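Local coordinates for UDP-L-Rhamnose Synthase (Acanthamoeba polyphaga mimivirus, PDB 7JID), which binds NADP and UDP-rhamnose and probably makes UDP-L-rhamnose as an oxidoreductase of the Rossmann-type RmlD family, at residues G89-A94 with G144-L149. Sequence-based numbering, arbitrary orientation.
Sequences GPLCLA and GFTDRL
L91 carries the contact, packing across L149 with the two side chains at about a right angle. Both of its methyls lie against L149 CB. L91 CD2 is 4.0 Å from L149 CB, and L91 CD1 is 4.1 Å from the same atom. L91 CD2 also meets L149 CD1 at 4.1 Å. Beside this pair, the methyl of T146 faces two residues of the other helix. T146 CG2 lies 4.2 Å from L91 CD2 and 4.2 Å from P90 CB. The contact is apolar, and no hydrogen bond runs between 89-94 and 144-149.

In T146, chi1 of -52° sets OG1 beside the backbone N and leaves CG2 anti to it, with the methyl turned to P90 and L91. The single O-H of the hydroxyl is shared between two main-chain oxygens, N86 O, the stronger partner, and V142 O. V142 O is a turn back in the same helix; N86 O belongs to helix 79-99. This buried hydroxyl thus ties the two helices just beyond the apolar patch. At P90 the helix lacks the usual amide bond to the preceding turn and is kinked.

The axes run nearly parallel, at 10°, and are 10.6 Å apart at closest approach. L87 extends the packing onto T146 and L149, and F153, in a loop, touches L91. Y106 of strand 103-109 lies against both P90 and T146. The P90 side chain is about 6 Å from the bound NADP. Y88 of the second subunit packs on L149. Helices 79-99 and 138-150 thus lie side by side in the Rossmann-type domain, joined to its parallel sheet through strand 103-109.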
loop_
_atom_site.group_PDB
_atom_site.type_symbol
_atom_site.label_atom_id
_atom_site.label_comp_id
_atom_site.label_asym_id
_atom_site.label_seq_id
_atom_site.Cartn_x
_atom_site.Cartn_y
_atom_site.Cartn_z
ATOM N N GLY A 89 -1.611 -5.365 -6.875
ATOM C CA GLY A 89 -1.446 -6.289 -8.012
ATOM C C GLY A 89 -0.021 -6.839 -8.054
ATOM O O GLY A 89 0.181 -8.060 -8.099
ATOM N N PRO A 90 1.016 -5.975 -8.065
ATOM C CA PRO A 90 2.397 -6.466 -8.064
ATOM C C PRO A 90 2.705 -7.401 -6.878
ATOM O O PRO A 90 3.406 -8.367 -7.082
ATOM C CB PRO A 90 3.201 -5.141 -7.997
ATOM C CG PRO A 90 2.328 -4.176 -8.776
ATOM C CD PRO A 90 0.925 -4.503 -8.276
ATOM N N LEU A 91 2.196 -7.127 -5.684
ATOM C CA LEU A 91 2.457 -7.979 -4.515
ATOM C C LEU A 91 1.781 -9.345 -4.743
ATOM O O LEU A 91 2.386 -10.366 -4.324
ATOM C CB LEU A 91 1.987 -7.301 -3.239
ATOM C CG LEU A 91 3.073 -6.607 -2.424
ATOM C CD1 LEU A 91 3.998 -7.616 -1.766
ATOM C CD2 LEU A 91 3.861 -5.644 -3.280
ATOM N N CYS A 92 0.576 -9.378 -5.312
ATOM C CA CYS A 92 -0.154 -10.645 -5.607
ATOM C C CYS A 92 0.713 -11.509 -6.533
ATOM O O CYS A 92 0.948 -12.739 -6.244
ATOM C CB CYS A 92 -1.491 -10.366 -6.267
ATOM S SG CYS A 92 -2.723 -9.734 -5.099
ATOM N N LEU A 93 1.266 -10.894 -7.577
ATOM C CA LEU A 93 2.187 -11.591 -8.501
ATOM C C LEU A 93 3.412 -12.097 -7.754
ATOM O O LEU A 93 3.797 -13.295 -7.965
ATOM C CB LEU A 93 2.557 -10.654 -9.643
ATOM C CG LEU A 93 1.432 -10.154 -10.541
ATOM C CD1 LEU A 93 2.046 -9.342 -11.649
ATOM C CD2 LEU A 93 0.637 -11.301 -11.156
ATOM N N ALA A 94 4.019 -11.298 -6.867
ATOM C CA ALA A 94 5.185 -11.741 -6.070
ATOM C C ALA A 94 4.804 -12.973 -5.234
ATOM O O ALA A 94 5.522 -14.015 -5.304
ATOM C CB ALA A 94 5.727 -10.666 -5.190
ATOM N N GLY A 144 7.139 3.779 -3.933
ATOM C CA GLY A 144 8.217 3.657 -2.947
ATOM C C GLY A 144 7.943 2.478 -2.058
ATOM O O GLY A 144 8.861 1.614 -1.816
ATOM N N PHE A 145 6.724 2.369 -1.535
ATOM C CA PHE A 145 6.390 1.211 -0.686
ATOM C C PHE A 145 6.419 -0.071 -1.496
ATOM O O PHE A 145 6.851 -1.076 -0.984
ATOM C CB PHE A 145 5.063 1.427 0.036
ATOM C CG PHE A 145 5.198 2.462 1.130
ATOM C CD1 PHE A 145 5.959 2.180 2.254
ATOM C CD2 PHE A 145 4.691 3.742 0.981
ATOM C CE1 PHE A 145 6.139 3.128 3.245
ATOM C CE2 PHE A 145 4.834 4.676 1.992
ATOM C CZ PHE A 145 5.579 4.368 3.108
ATOM N N THR A 146 5.924 -0.082 -2.739
ATOM C CA THR A 146 6.034 -1.322 -3.547
ATOM C C THR A 146 7.504 -1.734 -3.673
ATOM O O THR A 146 7.843 -2.942 -3.539
ATOM C CB THR A 146 5.388 -1.171 -4.915
ATOM O OG1 THR A 146 4.080 -0.686 -4.600
ATOM C CG2 THR A 146 5.370 -2.477 -5.662
ATOM N N ASP A 147 8.376 -0.776 -3.846
ATOM C CA ASP A 147 9.800 -1.073 -4.048
ATOM C C ASP A 147 10.354 -1.699 -2.764
ATOM O O ASP A 147 11.073 -2.681 -2.859
ATOM C CB ASP A 147 10.574 0.189 -4.388
ATOM C CG ASP A 147 12.039 -0.106 -4.633
ATOM O OD1 ASP A 147 12.379 -0.341 -5.799
ATOM O OD2 ASP A 147 12.835 0.049 -3.677
ATOM N N ARG A 148 10.024 -1.136 -1.615
ATOM C CA ARG A 148 10.490 -1.700 -0.336
ATOM C C ARG A 148 9.926 -3.117 -0.205
ATOM O O ARG A 148 10.666 -4.025 0.213
ATOM C CB ARG A 148 10.026 -0.795 0.794
ATOM C CG ARG A 148 10.656 0.583 0.722
ATOM C CD ARG A 148 10.235 1.460 1.862
ATOM N NE ARG A 148 10.902 1.036 3.087
ATOM C CZ ARG A 148 10.734 1.663 4.236
ATOM N NH1 ARG A 148 9.930 2.705 4.313
ATOM N NH2 ARG A 148 11.370 1.240 5.319
ATOM N N LEU A 149 8.637 -3.306 -0.489
ATOM C CA LEU A 149 7.995 -4.624 -0.279
ATOM C C LEU A 149 8.661 -5.658 -1.173
ATOM O O LEU A 149 8.823 -6.841 -0.756
ATOM C CB LEU A 149 6.486 -4.534 -0.533
ATOM C CG LEU A 149 5.729 -3.796 0.564
ATOM C CD1 LEU A 149 4.354 -3.363 0.079
ATOM C CD2 LEU A 149 5.616 -4.679 1.792
#